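Local coordinates for protein dual function macrocyclase-peptidase POPB (Galerina marginata, PDB 5N4B) that cleaves peptides after proline and macrocyclises the trimmed precursor in the biosynthesis of the amanitin toxins, at residues R305-E310 and I341-D346; W208-K213 and T267-K272; G271-L276 and I318-S323. The protein carries 1 engineered substitution. One frame throughout, in Å; residues are numbered along the deposited sequence.

Contact 1: R305-E310 and I341-D346; sequences RKVVNE and IDLSKD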
# COMPACT_ATOMS: atom_id res chain seq x y z
N ARG A 305 -1.82 30.89 -7.26
CA ARG A 305 -0.47 31.37 -7.05
C ARG A 305 0.49 30.19 -7.15
O ARG A 305 0.37 29.22 -6.39
CB ARG A 305 -0.33 32.02 -5.68
CG ARG A 305 1.05 32.58 -5.39
CD ARG A 305 1.08 33.29 -4.09
NE ARG A 305 2.40 33.82 -3.82
CZ ARG A 305 2.69 34.61 -2.78
NH1 ARG A 305 1.75 34.96 -1.91
NH2 ARG A 305 3.93 35.05 -2.61
N LYS A 306 1.44 30.27 -8.07
CA LYS A 306 2.30 29.14 -8.46
C LYS A 306 3.54 29.09 -7.57
O LYS A 306 4.68 29.27 -7.99
CB LYS A 306 2.62 29.21 -9.95
CG LYS A 306 1.38 29.16 -10.85
CD LYS A 306 1.79 29.23 -12.35
CE LYS A 306 0.59 29.22 -13.28
NZ LYS A 306 1.14 29.45 -14.67
N VAL A 307 3.29 28.73 -6.31
CA VAL A 307 4.31 28.83 -5.27
C VAL A 307 5.48 27.90 -5.55
O VAL A 307 6.65 28.30 -5.46
CB VAL A 307 3.70 28.59 -3.88
CG1 VAL A 307 4.74 28.56 -2.82
CG2 VAL A 307 2.72 29.68 -3.56
N VAL A 308 5.19 26.63 -5.83
CA VAL A 308 6.18 25.66 -6.29
C VAL A 308 5.79 25.29 -7.71
O VAL A 308 4.75 24.65 -7.93
CB VAL A 308 6.26 24.41 -5.38
CG1 VAL A 308 7.22 23.37 -5.97
CG2 VAL A 308 6.67 24.76 -3.95
N ASN A 309 6.61 25.70 -8.69
CA ASN A 309 6.24 25.55 -10.08
C ASN A 309 7.28 24.82 -10.92
O ASN A 309 7.22 24.88 -12.15
CB ASN A 309 5.90 26.89 -10.71
CG ASN A 309 5.01 26.76 -11.88
OD1 ASN A 309 4.11 25.92 -11.91
ND2 ASN A 309 5.25 27.61 -12.89
N GLU A 310 8.18 24.07 -10.30
CA GLU A 310 9.05 23.13 -10.99
C GLU A 310 9.09 21.87 -10.14
O GLU A 310 8.90 21.92 -8.92
CB GLU A 310 10.47 23.69 -11.18
CG GLU A 310 11.06 24.20 -9.86
CD GLU A 310 12.58 24.50 -9.88
OE1 GLU A 310 13.10 24.89 -10.96
OE2 GLU A 310 13.24 24.31 -8.82
N ILE A 341 6.50 28.74 4.59
CA ILE A 341 6.50 29.65 3.43
C ILE A 341 5.52 30.75 3.82
O ILE A 341 4.34 30.49 4.08
CB ILE A 341 6.10 28.95 2.12
CG1 ILE A 341 7.08 27.82 1.74
CG2 ILE A 341 6.03 29.99 0.97
CD1 ILE A 341 6.82 27.08 0.44
N ASP A 342 6.03 31.98 3.90
CA ASP A 342 5.24 33.14 4.30
C ASP A 342 4.69 33.82 3.04
O ASP A 342 5.44 34.40 2.25
CB ASP A 342 6.10 34.09 5.13
CG ASP A 342 5.34 35.22 5.70
OD1 ASP A 342 4.27 35.56 5.17
OD2 ASP A 342 5.78 35.78 6.72
N LEU A 343 3.40 33.65 2.81
CA LEU A 343 2.76 34.16 1.61
C LEU A 343 2.39 35.62 1.70
O LEU A 343 1.83 36.16 0.74
CB LEU A 343 1.51 33.31 1.34
CG LEU A 343 1.76 31.82 1.05
CD1 LEU A 343 0.43 31.09 0.81
CD2 LEU A 343 2.69 31.64 -0.12
N SER A 344 2.62 36.29 2.84
CA SER A 344 2.34 37.73 2.87
C SER A 344 3.33 38.52 2.05
O SER A 344 3.09 39.71 1.84
CB SER A 344 2.31 38.22 4.32
OG SER A 344 3.60 38.20 4.85
N LYS A 345 4.42 37.91 1.60
CA LYS A 345 5.46 38.53 0.80
C LYS A 345 5.24 38.21 -0.68
O LYS A 345 4.78 37.12 -1.03
CB LYS A 345 6.82 37.93 1.18
CG LYS A 345 7.06 37.60 2.66
CD LYS A 345 7.12 38.84 3.50
CE LYS A 345 7.04 38.52 4.97
NZ LYS A 345 7.56 39.66 5.79
N ASP A 346 5.63 39.13 -1.57
CA ASP A 346 5.50 38.84 -3.00
C ASP A 346 6.45 37.73 -3.40
O ASP A 346 6.07 36.81 -4.15
CB ASP A 346 5.81 40.08 -3.83
CG ASP A 346 4.64 41.01 -3.93
OD1 ASP A 346 4.43 41.79 -2.97
OD2 ASP A 346 3.93 40.95 -4.96

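Contact 2: W208-K213 and T267-K272; sequences WTKDSK and TSEDGK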
# COMPACT_ATOMS: atom_id res chain seq x y z
N TRP A 208 -13.07 17.80 1.59
CA TRP A 208 -14.14 18.75 1.80
C TRP A 208 -13.61 20.16 1.95
O TRP A 208 -12.55 20.39 2.54
CB TRP A 208 -14.89 18.42 3.08
CG TRP A 208 -15.80 17.18 3.00
CD1 TRP A 208 -15.44 15.87 3.25
CD2 TRP A 208 -17.19 17.16 2.66
NE1 TRP A 208 -16.52 15.04 3.06
CE2 TRP A 208 -17.60 15.80 2.70
CE3 TRP A 208 -18.13 18.14 2.31
CZ2 TRP A 208 -18.90 15.41 2.44
CZ3 TRP A 208 -19.43 17.73 2.03
CH2 TRP A 208 -19.81 16.40 2.10
N THR A 209 -14.39 21.12 1.45
CA THR A 209 -14.18 22.48 1.86
C THR A 209 -14.68 22.67 3.29
O THR A 209 -15.56 21.94 3.78
CB THR A 209 -14.84 23.45 0.88
OG1 THR A 209 -16.21 23.07 0.65
CG2 THR A 209 -14.09 23.47 -0.45
N LYS A 210 -14.07 23.62 3.99
CA LYS A 210 -14.31 23.79 5.41
C LYS A 210 -15.67 24.39 5.72
O LYS A 210 -16.10 24.36 6.89
CB LYS A 210 -13.18 24.55 6.08
CG LYS A 210 -12.05 23.73 6.64
CD LYS A 210 -11.61 22.60 5.77
CE LYS A 210 -10.40 21.88 6.44
NZ LYS A 210 -9.87 20.71 5.66
N ASP A 211 -16.38 24.88 4.71
CA ASP A 211 -17.77 25.27 4.81
C ASP A 211 -18.75 24.09 4.68
O ASP A 211 -19.96 24.30 4.75
CB ASP A 211 -18.06 26.36 3.78
CG ASP A 211 -17.78 25.90 2.33
OD1 ASP A 211 -17.68 24.67 2.11
OD2 ASP A 211 -17.58 26.76 1.42
N SER A 212 -18.22 22.88 4.44
CA SER A 212 -19.01 21.66 4.30
C SER A 212 -20.00 21.69 3.15
O SER A 212 -20.92 20.86 3.10
CB SER A 212 -19.72 21.28 5.59
OG SER A 212 -18.81 20.99 6.65
N LYS A 213 -19.78 22.55 2.17
CA LYS A 213 -20.72 22.63 1.07
C LYS A 213 -20.45 21.60 -0.01
O LYS A 213 -21.32 21.34 -0.84
CB LYS A 213 -20.66 24.04 0.45
CG LYS A 213 -21.09 25.16 1.37
CD LYS A 213 -21.03 26.49 0.64
CE LYS A 213 -21.65 27.64 1.44
NZ LYS A 213 -21.27 28.94 0.78
N THR A 267 -7.45 21.61 1.82
CA THR A 267 -8.11 22.86 2.21
C THR A 267 -7.69 23.24 3.63
O THR A 267 -7.69 22.39 4.53
CB THR A 267 -9.61 22.78 2.12
OG1 THR A 267 -10.02 21.61 2.86
CG2 THR A 267 -10.06 22.67 0.65
N SER A 268 -7.31 24.49 3.81
CA SER A 268 -6.89 24.93 5.13
C SER A 268 -8.07 24.97 6.10
O SER A 268 -9.21 25.26 5.73
CB SER A 268 -6.19 26.27 5.06
OG SER A 268 -7.11 27.30 4.73
N GLU A 269 -7.76 24.71 7.37
CA GLU A 269 -8.76 24.68 8.44
C GLU A 269 -9.50 25.99 8.60
O GLU A 269 -10.70 25.98 8.92
CB GLU A 269 -8.09 24.34 9.78
CG GLU A 269 -7.58 22.91 9.87
CD GLU A 269 -8.69 21.86 9.71
OE1 GLU A 269 -9.86 22.13 10.09
OE2 GLU A 269 -8.37 20.76 9.20
N ASP A 270 -8.84 27.10 8.37
CA ASP A 270 -9.42 28.41 8.55
C ASP A 270 -10.30 28.85 7.37
O ASP A 270 -10.83 29.96 7.42
CB ASP A 270 -8.35 29.47 8.89
CG ASP A 270 -7.34 29.69 7.78
OD1 ASP A 270 -7.52 29.12 6.68
OD2 ASP A 270 -6.36 30.45 8.01
N GLY A 271 -10.43 28.03 6.32
CA GLY A 271 -11.22 28.40 5.15
C GLY A 271 -10.54 29.35 4.18
O GLY A 271 -11.16 29.71 3.17
N LYS A 272 -9.27 29.72 4.42
CA LYS A 272 -8.63 30.74 3.61
C LYS A 272 -7.99 30.22 2.33
O LYS A 272 -7.93 30.96 1.35
CB LYS A 272 -7.58 31.44 4.46
CG LYS A 272 -6.84 32.56 3.76
CD LYS A 272 -5.81 33.12 4.69
CE LYS A 272 -5.20 34.41 4.20
NZ LYS A 272 -4.02 34.55 5.05

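Contact 3: G271-L276 and I318-S323; sequences GKYLYL and ITNHGS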
# COMPACT_ATOMS: atom_id res chain seq x y z
N GLY A 271 -10.43 28.03 6.32
CA GLY A 271 -11.22 28.40 5.15
C GLY A 271 -10.54 29.35 4.18
O GLY A 271 -11.16 29.71 3.17
N LYS A 272 -9.27 29.72 4.42
CA LYS A 272 -8.63 30.74 3.61
C LYS A 272 -7.99 30.22 2.33
O LYS A 272 -7.93 30.96 1.35
CB LYS A 272 -7.58 31.44 4.46
CG LYS A 272 -6.84 32.56 3.76
CD LYS A 272 -5.81 33.12 4.69
CE LYS A 272 -5.20 34.41 4.20
NZ LYS A 272 -4.02 34.55 5.05
N TYR A 273 -7.48 28.99 2.34
CA TYR A 273 -6.66 28.50 1.24
C TYR A 273 -7.17 27.18 0.70
O TYR A 273 -7.68 26.33 1.44
CB TYR A 273 -5.21 28.31 1.70
CG TYR A 273 -4.48 29.56 2.03
CD1 TYR A 273 -4.28 30.54 1.08
CD2 TYR A 273 -3.94 29.72 3.29
CE1 TYR A 273 -3.55 31.66 1.37
CE2 TYR A 273 -3.23 30.87 3.62
CZ TYR A 273 -3.05 31.85 2.64
OH TYR A 273 -2.31 32.97 2.96
N LEU A 274 -7.02 27.05 -0.60
CA LEU A 274 -7.13 25.81 -1.34
C LEU A 274 -5.76 25.52 -1.94
O LEU A 274 -5.18 26.36 -2.63
CB LEU A 274 -8.17 25.95 -2.45
CG LEU A 274 -8.28 24.83 -3.47
CD1 LEU A 274 -8.74 23.59 -2.82
CD2 LEU A 274 -9.25 25.26 -4.58
N TYR A 275 -5.29 24.31 -1.75
CA TYR A 275 -4.01 23.89 -2.26
C TYR A 275 -4.17 22.87 -3.36
O TYR A 275 -5.01 21.95 -3.26
CB TYR A 275 -3.21 23.27 -1.14
CG TYR A 275 -3.04 24.13 0.10
CD1 TYR A 275 -2.15 25.22 0.13
CD2 TYR A 275 -3.74 23.87 1.27
CE1 TYR A 275 -1.98 25.97 1.26
CE2 TYR A 275 -3.54 24.65 2.41
CZ TYR A 275 -2.66 25.69 2.38
OH TYR A 275 -2.50 26.42 3.53
N LEU A 276 -3.35 23.00 -4.42
CA LEU A 276 -3.32 22.04 -5.52
C LEU A 276 -1.93 21.46 -5.64
O LEU A 276 -0.95 22.20 -5.74
CB LEU A 276 -3.66 22.74 -6.83
CG LEU A 276 -3.64 21.86 -8.10
CD1 LEU A 276 -4.80 20.93 -8.17
CD2 LEU A 276 -3.58 22.75 -9.36
N ILE A 318 1.01 20.90 6.05
CA ILE A 318 0.62 20.53 7.41
C ILE A 318 -0.52 21.43 7.89
O ILE A 318 -1.60 20.95 8.25
CB ILE A 318 1.82 20.65 8.38
CG1 ILE A 318 2.94 19.74 7.92
CG2 ILE A 318 1.35 20.34 9.80
CD1 ILE A 318 4.28 20.12 8.47
N THR A 319 -0.31 22.73 7.89
CA THR A 319 -1.32 23.68 8.33
C THR A 319 -0.87 25.09 7.95
O THR A 319 0.18 25.27 7.32
CB THR A 319 -1.60 23.55 9.82
OG1 THR A 319 -2.86 24.24 10.06
CG2 THR A 319 -0.54 24.14 10.72
N ASN A 320 -1.62 26.09 8.40
CA ASN A 320 -1.20 27.47 8.24
C ASN A 320 -1.68 28.23 9.45
O ASN A 320 -2.70 27.90 10.06
CB ASN A 320 -1.77 28.13 6.98
CG ASN A 320 -3.25 28.31 7.07
OD1 ASN A 320 -3.96 27.33 7.08
ND2 ASN A 320 -3.72 29.54 7.13
N HIS A 321 -0.96 29.30 9.78
CA HIS A 321 -1.42 30.30 10.74
C HIS A 321 -1.37 31.62 9.98
O HIS A 321 -0.30 32.14 9.67
CB HIS A 321 -0.59 30.29 12.04
CG HIS A 321 -0.68 29.00 12.80
ND1 HIS A 321 -1.88 28.48 13.23
CD2 HIS A 321 0.28 28.14 13.21
CE1 HIS A 321 -1.65 27.33 13.85
NE2 HIS A 321 -0.35 27.10 13.85
N GLY A 322 -2.53 32.15 9.63
CA GLY A 322 -2.55 33.28 8.72
C GLY A 322 -1.86 32.93 7.43
O GLY A 322 -2.06 31.85 6.88
N SER A 323 -0.99 33.82 6.95
CA SER A 323 -0.31 33.60 5.69
C SER A 323 0.98 32.76 5.83
O SER A 323 1.68 32.58 4.83
CB SER A 323 0.01 34.95 5.02
OG SER A 323 0.68 35.77 5.93
O HOH W 1 -3.13 25.03 5.74

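Contact 1: R305-E310 and I341-D346
Two adjacent blades of the beta-propeller meet where Arg305, on the outermost strand of one, reaches the turn after strand 337-342 of the next. Its guanidinium holds two backbone carbonyls in its own plane. NH1 of Arg305 gives a hydrogen bond to Leu343 O at 2.9 Å, on a lone pair in the carbonyl plane. NH2 of Arg305 gives a second to Lys345 O at 2.7 Å, nearly along the C=O axis. With two carbonyls at its edge, the flat group is fixed against rotation. The Arg305 chain is fully extended, CG anti to the backbone N (chi1 -179°), and this carries the guanidinium to the next blade. One face of the guanidinium carries Leu343 CD2, 3.9 Å above the plane and offset toward the rim.

The receiving loop is a type I beta turn from Asp342 to Lys345. It is braced by an Asx turn: Asp342 OD1 accepts from Ser344 N at 2.9 Å and also from Ser344 OG, both on the same face of the carboxylate. Beside the guanidinium the contact is apolar. Val307 CG2 lies 4.0 Å from Leu343 CD2, the two side chains crossing at about a right angle. Val307 CG1 meets Ile341 CD1 tip to tip at 4.1 Å. Val290 of strand 287-292 touches both Val307 and Leu343.

Contact 2: W208-K213 and T267-K272
Lys210 CE lies over one face of the Glu269 carboxylate, 3.6 Å from Glu269 OE2. The ammonium comes from over the same face, and its salt bridge, Lys210 NZ to Glu269 OE2, is long at 3.8 Å. Two backbone carbonyls accept the hydrogen bonds of the contact. Thr267 OG1 comes to Trp208 O at 2.8 Å, tilted 18° from the carbonyl plane, and donates its proton there. Lys210 NZ comes to Thr267 O at 3.0 Å from above the carbonyl plane, 40° out of it, and so not on a lone pair. The same ammonium also donates to Thr267 OG1 at 2.9 Å, so it leans mainly on Thr267. The threonine hydroxyl is therefore used both ways, as donor to Trp208 O and as acceptor from Lys210. Its torsion places OG1 between the backbone N and the carbonyl carbon (chi1 52°), within reach of Trp208 O and Lys210 NZ.

The segments are the loops after the first strands of two successive propeller blades. Each holds a type I beta turn, from Thr209 to Ser212 and from Ser268 to Gly271. Each overlaps an Asx turn. Asp211 OD1 takes Thr209 OG1 and Lys213 N on opposite faces of its carboxylate. Asp270 OD1 takes Ser268 OG and Lys272 N, also from opposite faces.

Lys210 bends at chi2 and lays its aliphatic part along the second turn. CG of Lys210 is 3.4 Å from Ser268 O. A small apolar touch, Thr209 CG2 to Thr267 CG2 at 4.3 Å, lies beside these bonds. The Trp208 indole leads away from the contact; its NE1 donates to Lys150 O, and its ring meets Phe215 edge-to-face.

Contact 3: G271-L276 and I318-S323
Asn320 ND2 is gripped by two acceptors. It gives an almost straight hydrogen bond (171°) to Gly322 O at 2.9 Å. The bond meets a lone pair of Gly322 O in the carbonyl plane, and Gly322 O lies in the plane of the Asn320 amide. ND2 also hydrogen-bonds Asp270 OD2. At the other end of the amide, Tyr275 OH and Asn320 OD1 share one water. Tyr275 OH lies 2.7 Å from water 1, and the water donates to Asn320 OD1 at 2.8 Å. The water links the two side chains, whose own nearest atoms, Tyr275 OH and Asn320 CB, are 3.9 Å apart. Water, Gly322 and Asp270 together fix the amide flip. Asn320 turns CG between its backbone N and carbonyl carbon (chi1 68°), which puts the amide among these partners.

The Tyr273 ring stands at 77° to that amide and presents its edge. Gly322 O lies in the ring plane, 3.6 Å from Tyr273 CE2. At the tip of the ring, Tyr273 OH packs on Ser323 CA at 3.4 Å. One ring face carries Lys272 CG over its centre. The lysine then runs on, extended, so that NZ donates to Tyr273 OH at 3.1 Å and packs beside the Gly322-Ser323 peptide. No direct hydrogen bond joins the segments. Side chains from the start of the second strand of one blade, and from the residue before it, thus lie against the innermost strand and hairpin turn of the next, as in the seven-bladed propeller of prolyl oligopeptidases.

Overall arrangement
Following the chain, contact 2 comes first: the loop at 208-213 packs on 267-272, the matching loop of the next blade. Contact 3 starts on the residues where contact 2 ends, since both include Gly271 and Lys272. It closes at 318-323, in the blade after that. Contact 1 opens at 305-310, inside the span of contact 3, and closes beyond it at 341-346, so contacts 1 and 3 cross. Contact 2 joins blade 207-254 to blade 262-308. Contacts 3 and 1 both join blade 262-308 to blade 315-352, through strands 273-279 and 315-321 and through strands 305-308 and 337-342. They touch inside blade 315-352, by a probable hydrogen bond from Leu343 N to Ser323 O at 2.9 Å. Centres of contacts 1 and 2 are 20 Å apart.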